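Thioesterase (Streptomyces sp. WAC02707, PDB 6VAP) probably hydrolyses thioesters to release aberrant acyl groups from carrier domains of the borrelidin assembly line, as its type II thioesterase. Local coordinates at residues A[121-126]-A[213-218]; A[100-105]-A[182-187]. All coordinates share one frame; numbering follows the deposited sequence.

In the fold
From the N terminus the chain first reaches 100-105, in the helix that follows strand 92-97, and then 121-126, the end of strand 120-124 and the loop after it. Contact 2 closes a loop when the chain comes back at 182-187, at the end of helix 167-182 and beyond; contact 1 closes later, at 213-218, before edge strand 223-228. The segments alternate, so the two loops cross rather than nest. Contact 2 ties the helix after the presumed nucleophile elbow to the segment leaving helix 167-182, and contact 1 ties a central strand to the approach to the sheet edge. They meet where R126 NE hydrogen-bonds T102 OG1 and where the H218 ring packs against Y186.

Contact 1: A[121-126]-A[213-218]; sequences LLVSAR and RAWSEH
The last residues of strand 120-124, continuing into A125 and R126, face the short 3-10 turn 214-217 and are joined to it by the W215 indole: the backbones come nearest at V123 and W215, whose CA atoms are 8.7 Å apart. In the alpha/beta-hydrolase fold this links the C-terminal end of an inner strand to the turn between helix 209-213 and edge strand 223-228. Within the turn, R213 O takes both S216 N and S216 OG. With CG opposite the carbonyl carbon (chi1 -82°), the W215 side chain reaches back to the strand. V123, arriving from the opposite direction, lays its branched end over one face: CG2 sits 3.8 Å from the centroid of the five-membered ring, 15° off its normal, a CH-pi contact, while CG1 meets W215 CH2 of the six-membered ring at 3.6 Å. The two methyls of a beta-branched valine thus serve both halves of the indole. L121 adds a looser apolar contact. At the ring edge, W215 NE1 donates to R126 O over 2.8 Å, nearly straight at 164°; the acceptor lies in the indole plane, although the donor stands above the carbonyl plane. The arginine side chain leads off to T102 and A181 O. Tryptophan suits this place, offering a broad apolar face to the strand and one N-H to the carbonyl just beyond it. Bond and face contact together imply an indole held in both position and tilt, its buried polar atom satisfied.

Contact 2: A[100-105]-A[182-187]; sequences GATLAF and ETYRYR
T102 and Y184 meet where the helix following the presumed nucleophile elbow of this alpha/beta-hydrolase fold is covered by the irregular segment after helix 167-182. G100 would be the last glycine of the GxSxG pattern, which places T102 about one turn, and F105 about two, beyond the probable nucleophile S98. The main interaction is CH-pi. With chi1 at -58°, OG1 lies anti to the carbonyl carbon and CG2 lies opposite the backbone N, which projects the methyl onto the Y184 ring, 3.4 Å from its centroid and 9° off the normal. Threonine fits because its two branches do different work: the methyl of CG2 sits on the ring while OG1 turns to R126. The other face of Y184 is approached by the backbone N of Y186, toward the rim. Apolar contacts follow one turn along the helix. The F105 side chain runs at about a right angle to both tyrosine side chains; Y184 OH and Y186 CE1 lie at the edge of its ring, with F105 CZ 3.9 Å from Y186 CE1. Phenylalanine suits this buried place, having no polar group to satisfy. As for polar groups, no hydrogen bond joins the two segments: Y184 OH instead bonds E106 OE2, which gives the buried hydroxyl a partner. That hydroxyl oxygen, Y184 OH, lies near the plane of the F105 ring, 3.8 Å from F105 CE2.

Contact 1: A[121-126]-A[213-218]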
ATOM      1  N   LEU A 121       2.559  10.497   0.559  1.00 16.99           N
ATOM      2  CA  LEU A 121       1.787   9.313   0.197  1.00 21.06           C
ATOM      3  C   LEU A 121       2.418   8.773  -1.090  1.00 18.70           C
ATOM      4  O   LEU A 121       2.367   9.438  -2.136  1.00 26.93           O
ATOM      5  CB  LEU A 121       0.318   9.658   0.011  1.00 20.79           C
ATOM      6  CG  LEU A 121      -0.509   8.554  -0.605  1.00 25.12           C
ATOM      7  CD1 LEU A 121      -0.428   7.282   0.260  1.00 16.61           C
ATOM      8  CD2 LEU A 121      -1.955   8.999  -0.825  1.00 28.60           C
ATOM      9  N   LEU A 122       3.070   7.595  -1.018  1.00 19.22           N
ATOM     10  CA  LEU A 122       3.682   6.935  -2.172  1.00 14.79           C
ATOM     11  C   LEU A 122       2.754   5.812  -2.631  1.00 18.15           C
ATOM     12  O   LEU A 122       2.366   4.941  -1.841  1.00 15.07           O
ATOM     13  CB  LEU A 122       5.069   6.391  -1.836  1.00 20.01           C
ATOM     14  CG  LEU A 122       6.089   7.476  -1.523  1.00 34.34           C
ATOM     15  CD1 LEU A 122       6.570   7.389  -0.062  1.00 35.49           C
ATOM     16  CD2 LEU A 122       7.265   7.343  -2.457  1.00 41.82           C
ATOM     17  N   VAL A 123       2.346   5.868  -3.891  1.00 17.57           N
ATOM     18  CA  VAL A 123       1.367   4.940  -4.440  1.00 18.48           C
ATOM     19  C   VAL A 123       1.928   4.330  -5.714  1.00 18.38           C
ATOM     20  O   VAL A 123       2.378   5.042  -6.612  1.00 19.65           O
ATOM     21  CB  VAL A 123       0.028   5.630  -4.731  1.00 14.68           C
ATOM     22  CG1 VAL A 123      -0.721   5.880  -3.389  1.00 12.95           C
ATOM     23  CG2 VAL A 123       0.277   6.918  -5.408  1.00 17.95           C
ATOM     24  N   SER A 124       1.938   3.013  -5.774  1.00 14.64           N
ATOM     25  CA  SER A 124       2.612   2.279  -6.827  1.00 14.00           C
ATOM     26  C   SER A 124       1.588   1.421  -7.541  1.00 13.69           C
ATOM     27  O   SER A 124       0.832   0.711  -6.880  1.00 17.29           O
ATOM     28  CB  SER A 124       3.709   1.383  -6.211  1.00 23.47           C
ATOM     29  OG  SER A 124       4.043   0.331  -7.075  1.00 26.19           O
ATOM     30  N   ALA A 125       1.614   1.448  -8.869  1.00 20.51           N
ATOM     31  CA  ALA A 125       0.892   0.546  -9.744  1.00 29.00           C
ATOM     32  C   ALA A 125      -0.591   0.512  -9.402  1.00 19.48           C
ATOM     33  O   ALA A 125      -1.161  -0.524  -9.102  1.00 21.79           O
ATOM     34  CB  ALA A 125       1.516  -0.850  -9.691  1.00 29.44           C
ATOM     35  N   ARG A 126      -1.220   1.655  -9.442  1.00 23.16           N
ATOM     36  CA  ARG A 126      -2.650   1.706  -9.128  1.00 19.33           C
ATOM     37  C   ARG A 126      -3.294   2.960  -9.714  1.00 15.24           C
ATOM     38  O   ARG A 126      -2.701   4.047  -9.635  1.00 20.02           O
ATOM     39  CB  ARG A 126      -2.862   1.679  -7.631  1.00 12.74           C
ATOM     40  CG  ARG A 126      -4.274   1.547  -7.192  1.00 22.49           C
ATOM     41  CD  ARG A 126      -4.852   0.181  -7.421  1.00 13.32           C
ATOM     42  NE  ARG A 126      -6.059  -0.050  -6.632  1.00 23.04           N
ATOM     43  CZ  ARG A 126      -6.993  -0.947  -6.904  1.00 37.35           C
ATOM     44  NH1 ARG A 126      -6.832  -1.773  -7.909  1.00 36.19           N
ATOM     45  NH2 ARG A 126      -8.085  -0.994  -6.147  1.00 32.24           N
ATOM     46  N   ARG A 213      -1.408   9.518 -13.526  1.00 21.40           N
ATOM     47  CA  ARG A 213      -1.287  10.963 -13.380  1.00 25.97           C
ATOM     48  C   ARG A 213      -2.480  11.526 -12.613  1.00 19.49           C
ATOM     49  O   ARG A 213      -2.362  12.569 -11.973  1.00 24.88           O
ATOM     50  CB  ARG A 213      -1.129  11.605 -14.783  1.00 30.73           C
ATOM     51  CG  ARG A 213      -1.088  13.123 -14.798  1.00 60.38           C
ATOM     52  CD  ARG A 213       0.246  13.642 -14.310  1.00 71.05           C
ATOM     53  NE  ARG A 213       1.360  13.174 -15.133  1.00 79.47           N
ATOM     54  CZ  ARG A 213       2.616  13.594 -15.001  1.00 90.40           C
ATOM     55  NH1 ARG A 213       2.926  14.496 -14.079  1.00 95.06           N
ATOM     56  NH2 ARG A 213       3.565  13.109 -15.795  1.00 90.59           N
ATOM     57  N   ALA A 214      -3.642  10.872 -12.682  1.00 24.63           N
ATOM     58  CA  ALA A 214      -4.824  11.415 -12.037  1.00 20.25           C
ATOM     59  C   ALA A 214      -4.656  11.455 -10.526  1.00 23.54           C
ATOM     60  O   ALA A 214      -5.408  12.163  -9.857  1.00 19.98           O
ATOM     61  CB  ALA A 214      -6.048  10.599 -12.414  1.00 20.96           C
ATOM     62  N   TRP A 215      -3.657  10.764  -9.964  1.00 20.35           N
ATOM     63  CA  TRP A 215      -3.411  10.916  -8.537  1.00 22.98           C
ATOM     64  C   TRP A 215      -3.155  12.368  -8.180  1.00 26.42           C
ATOM     65  O   TRP A 215      -3.410  12.768  -7.046  1.00 23.66           O
ATOM     66  CB  TRP A 215      -2.242  10.056  -8.103  1.00 20.58           C
ATOM     67  CG  TRP A 215      -2.570   8.618  -7.833  1.00 16.43           C
ATOM     68  CD1 TRP A 215      -2.361   7.541  -8.710  1.00 16.96           C
ATOM     69  CD2 TRP A 215      -3.081   8.041  -6.632  1.00 23.49           C
ATOM     70  NE1 TRP A 215      -2.711   6.353  -8.110  1.00 26.56           N
ATOM     71  CE2 TRP A 215      -3.181   6.630  -6.851  1.00 22.00           C
ATOM     72  CE3 TRP A 215      -3.537   8.567  -5.424  1.00 25.07           C
ATOM     73  CZ2 TRP A 215      -3.682   5.760  -5.875  1.00 17.10           C
ATOM     74  CZ3 TRP A 215      -3.998   7.715  -4.470  1.00 25.43           C
ATOM     75  CH2 TRP A 215      -4.080   6.327  -4.687  1.00 25.75           C
ATOM     76  N   SER A 216      -2.661  13.166  -9.119  1.00 20.74           N
ATOM     77  CA  SER A 216      -2.431  14.581  -8.858  1.00 27.33           C
ATOM     78  C   SER A 216      -3.705  15.318  -8.462  1.00 30.19           C
ATOM     79  O   SER A 216      -3.625  16.397  -7.859  1.00 23.67           O
ATOM     80  CB  SER A 216      -1.837  15.243 -10.115  1.00 23.79           C
ATOM     81  OG  SER A 216      -2.794  15.351 -11.160  1.00 28.92           O
ATOM     82  N   GLU A 217      -4.869  14.786  -8.819  1.00 26.62           N
ATOM     83  CA  GLU A 217      -6.133  15.452  -8.555  1.00 24.77           C
ATOM     84  C   GLU A 217      -6.642  15.205  -7.147  1.00 31.79           C
ATOM     85  O   GLU A 217      -7.718  15.710  -6.804  1.00 28.56           O
ATOM     86  CB  GLU A 217      -7.178  14.997  -9.577  1.00 41.40           C
ATOM     87  CG  GLU A 217      -6.892  15.461 -11.009  1.00 60.89           C
ATOM     88  CD  GLU A 217      -7.638  14.645 -12.048  1.00 71.85           C
ATOM     89  OE1 GLU A 217      -8.716  14.114 -11.723  1.00 77.00           O
ATOM     90  OE2 GLU A 217      -7.147  14.526 -13.192  1.00 69.12           O
ATOM     91  N   HIS A 218      -5.901  14.451  -6.336  1.00 31.21           N
ATOM     92  CA  HIS A 218      -6.343  14.074  -5.003  1.00 31.51           C
ATOM     93  C   HIS A 218      -5.544  14.720  -3.881  1.00 22.02           C
ATOM     94  O   HIS A 218      -5.772  14.407  -2.705  1.00 26.99           O
ATOM     95  CB  HIS A 218      -6.289  12.563  -4.856  1.00 20.26           C
ATOM     96  CG  HIS A 218      -7.289  11.840  -5.703  1.00 24.06           C
ATOM     97  ND1 HIS A 218      -8.544  11.512  -5.246  1.00 22.46           N
ATOM     98  CD2 HIS A 218      -7.250  11.418  -6.989  1.00 20.20           C
ATOM     99  CE1 HIS A 218      -9.214  10.880  -6.188  1.00 32.64           C
ATOM    100  NE2 HIS A 218      -8.462  10.832  -7.269  1.00 22.97           N
TER

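Contact 2: A[100-105]-A[182-187]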
ATOM      1  N   GLY A 100      -2.743  -2.096  -2.101  1.00 25.75           N
ATOM      2  CA  GLY A 100      -2.192  -1.348  -0.987  1.00 23.31           C
ATOM      3  C   GLY A 100      -2.165   0.150  -1.213  1.00 18.91           C
ATOM      4  O   GLY A 100      -2.189   0.920  -0.246  1.00 23.37           O
ATOM      5  N   ALA A 101      -2.055   0.586  -2.474  1.00 18.04           N
ATOM      6  CA  ALA A 101      -2.040   2.025  -2.752  1.00 16.84           C
ATOM      7  C   ALA A 101      -3.394   2.663  -2.438  1.00 21.00           C
ATOM      8  O   ALA A 101      -3.471   3.773  -1.900  1.00 17.07           O
ATOM      9  CB  ALA A 101      -1.648   2.275  -4.223  1.00 23.77           C
ATOM     10  N   THR A 102      -4.477   1.979  -2.774  1.00 16.93           N
ATOM     11  CA  THR A 102      -5.793   2.504  -2.443  1.00 15.29           C
ATOM     12  C   THR A 102      -6.000   2.513  -0.930  1.00 27.48           C
ATOM     13  O   THR A 102      -6.497   3.493  -0.363  1.00 22.43           O
ATOM     14  CB  THR A 102      -6.874   1.683  -3.140  1.00 17.45           C
ATOM     15  OG1 THR A 102      -6.676   1.693  -4.554  1.00 24.43           O
ATOM     16  CG2 THR A 102      -8.293   2.258  -2.810  1.00 21.27           C
ATOM     17  N   LEU A 103      -5.611   1.433  -0.258  1.00 18.40           N
ATOM     18  CA  LEU A 103      -5.656   1.419   1.195  1.00 16.98           C
ATOM     19  C   LEU A 103      -4.817   2.538   1.781  1.00 17.69           C
ATOM     20  O   LEU A 103      -5.280   3.237   2.688  1.00 19.71           O
ATOM     21  CB  LEU A 103      -5.199   0.067   1.712  1.00 18.12           C
ATOM     22  CG  LEU A 103      -5.163  -0.088   3.232  1.00 28.50           C
ATOM     23  CD1 LEU A 103      -6.525   0.257   3.847  1.00 27.87           C
ATOM     24  CD2 LEU A 103      -4.783  -1.500   3.587  1.00 25.17           C
ATOM     25  N   ALA A 104      -3.607   2.749   1.247  1.00 21.79           N
ATOM     26  CA  ALA A 104      -2.754   3.825   1.734  1.00 22.81           C
ATOM     27  C   ALA A 104      -3.417   5.172   1.572  1.00 29.55           C
ATOM     28  O   ALA A 104      -3.285   6.030   2.454  1.00 26.13           O
ATOM     29  CB  ALA A 104      -1.396   3.829   1.027  1.00 17.74           C
ATOM     30  N   PHE A 105      -4.127   5.368   0.459  1.00 19.44           N
ATOM     31  CA  PHE A 105      -4.799   6.632   0.231  1.00 18.11           C
ATOM     32  C   PHE A 105      -5.934   6.822   1.213  1.00 32.15           C
ATOM     33  O   PHE A 105      -6.166   7.933   1.677  1.00 20.89           O
ATOM     34  CB  PHE A 105      -5.315   6.695  -1.196  1.00 21.28           C
ATOM     35  CG  PHE A 105      -6.386   7.738  -1.409  1.00 20.08           C
ATOM     36  CD1 PHE A 105      -6.056   9.087  -1.578  1.00 27.31           C
ATOM     37  CD2 PHE A 105      -7.694   7.378  -1.493  1.00 18.97           C
ATOM     38  CE1 PHE A 105      -7.032  10.023  -1.792  1.00 28.39           C
ATOM     39  CE2 PHE A 105      -8.670   8.310  -1.713  1.00 20.64           C
ATOM     40  CZ  PHE A 105      -8.341   9.643  -1.865  1.00 33.99           C
ATOM     41  N   GLU A 182     -11.233  -4.799  -6.390  1.00 23.28           N
ATOM     42  CA  GLU A 182     -12.107  -4.664  -7.546  1.00 31.82           C
ATOM     43  C   GLU A 182     -13.454  -4.021  -7.235  1.00 30.91           C
ATOM     44  O   GLU A 182     -14.054  -3.431  -8.131  1.00 25.31           O
ATOM     45  CB  GLU A 182     -12.334  -6.040  -8.184  1.00 31.01           C
ATOM     46  CG  GLU A 182     -11.191  -6.500  -9.016  1.00 32.90           C
ATOM     47  CD  GLU A 182     -11.327  -7.960  -9.465  1.00 43.35           C
ATOM     48  OE1 GLU A 182     -11.661  -8.809  -8.604  1.00 43.47           O
ATOM     49  OE2 GLU A 182     -11.105  -8.254 -10.676  1.00 51.30           O
ATOM     50  N   THR A 183     -13.944  -4.088  -6.005  1.00 22.85           N
ATOM     51  CA  THR A 183     -15.240  -3.515  -5.667  1.00 28.88           C
ATOM     52  C   THR A 183     -15.120  -2.169  -4.957  1.00 29.60           C
ATOM     53  O   THR A 183     -16.122  -1.663  -4.449  1.00 25.02           O
ATOM     54  CB  THR A 183     -16.036  -4.486  -4.772  1.00 30.20           C
ATOM     55  OG1 THR A 183     -15.377  -4.627  -3.491  1.00 35.62           O
ATOM     56  CG2 THR A 183     -16.132  -5.871  -5.447  1.00 30.51           C
ATOM     57  N   TYR A 184     -13.916  -1.607  -4.867  1.00 33.51           N
ATOM     58  CA  TYR A 184     -13.726  -0.298  -4.256  1.00 26.87           C
ATOM     59  C   TYR A 184     -14.534   0.763  -4.967  1.00 22.88           C
ATOM     60  O   TYR A 184     -14.518   0.832  -6.192  1.00 22.94           O
ATOM     61  CB  TYR A 184     -12.256   0.061  -4.307  1.00 21.41           C
ATOM     62  CG  TYR A 184     -11.879   1.437  -3.823  1.00 24.95           C
ATOM     63  CD1 TYR A 184     -12.023   1.807  -2.467  1.00 34.97           C
ATOM     64  CD2 TYR A 184     -11.461   2.407  -4.729  1.00 29.07           C
ATOM     65  CE1 TYR A 184     -11.701   3.076  -2.048  1.00 21.61           C
ATOM     66  CE2 TYR A 184     -11.133   3.692  -4.306  1.00 22.22           C
ATOM     67  CZ  TYR A 184     -11.205   4.006  -2.978  1.00 19.88           C
ATOM     68  OH  TYR A 184     -10.880   5.301  -2.560  1.00 24.93           O
ATOM     69  N   ARG A 185     -15.253   1.609  -4.211  1.00 23.49           N
ATOM     70  CA  ARG A 185     -16.044   2.734  -4.736  1.00 28.39           C
ATOM     71  C   ARG A 185     -15.477   4.000  -4.069  1.00 24.56           C
ATOM     72  O   ARG A 185     -15.603   4.065  -2.894  1.00 37.00           O
ATOM     73  CB  ARG A 185     -17.536   2.480  -4.481  1.00 34.02           C
ATOM     74  CG  ARG A 185     -18.002   1.091  -4.904  1.00 60.20           C
ATOM     75  CD  ARG A 185     -19.497   0.835  -4.917  1.00 86.80           C
ATOM     76  NE  ARG A 185     -20.018   0.585  -3.579  1.00124.67           N
ATOM     77  CZ  ARG A 185     -21.289   0.776  -3.178  1.00166.83           C
ATOM     78  NH1 ARG A 185     -22.220   1.250  -3.997  1.00178.76           N
ATOM     79  NH2 ARG A 185     -21.614   0.506  -1.934  1.00185.09           N
ATOM     80  N   TYR A 186     -14.804   4.893  -4.794  1.00 24.39           N
ATOM     81  CA  TYR A 186     -14.271   6.140  -4.281  1.00 27.85           C
ATOM     82  C   TYR A 186     -15.434   7.032  -3.893  1.00 26.61           C
ATOM     83  O   TYR A 186     -16.337   7.287  -4.690  1.00 29.98           O
ATOM     84  CB  TYR A 186     -13.408   6.816  -5.341  1.00 35.89           C
ATOM     85  CG  TYR A 186     -12.998   8.223  -4.986  1.00 23.94           C
ATOM     86  CD1 TYR A 186     -12.159   8.482  -3.902  1.00 22.62           C
ATOM     87  CD2 TYR A 186     -13.424   9.292  -5.746  1.00 32.22           C
ATOM     88  CE1 TYR A 186     -11.801   9.745  -3.586  1.00 23.37           C
ATOM     89  CE2 TYR A 186     -13.048  10.581  -5.445  1.00 29.44           C
ATOM     90  CZ  TYR A 186     -12.224  10.804  -4.362  1.00 34.40           C
ATOM     91  OH  TYR A 186     -11.850  12.082  -4.037  1.00 40.49           O
ATOM     92  N   ARG A 187     -15.447   7.469  -2.661  1.00 32.26           N
ATOM     93  CA  ARG A 187     -16.437   8.458  -2.249  1.00 33.76           C
ATOM     94  C   ARG A 187     -15.752   9.809  -2.192  1.00 29.90           C
ATOM     95  O   ARG A 187     -14.819   9.950  -1.411  1.00 28.38           O
ATOM     96  CB  ARG A 187     -17.025   8.111  -0.888  1.00 75.79           C
ATOM     97  CG  ARG A 187     -17.219   6.624  -0.692  1.00111.19           C
ATOM     98  CD  ARG A 187     -17.830   6.326   0.664  1.00130.26           C
ATOM     99  NE  ARG A 187     -17.791   4.897   0.969  1.00139.58           N
ATOM    100  CZ  ARG A 187     -17.353   4.377   2.113  1.00140.59           C
ATOM    101  NH1 ARG A 187     -16.906   5.159   3.087  1.00140.21           N
ATOM    102  NH2 ARG A 187     -17.364   3.064   2.282  1.00141.35           N
TER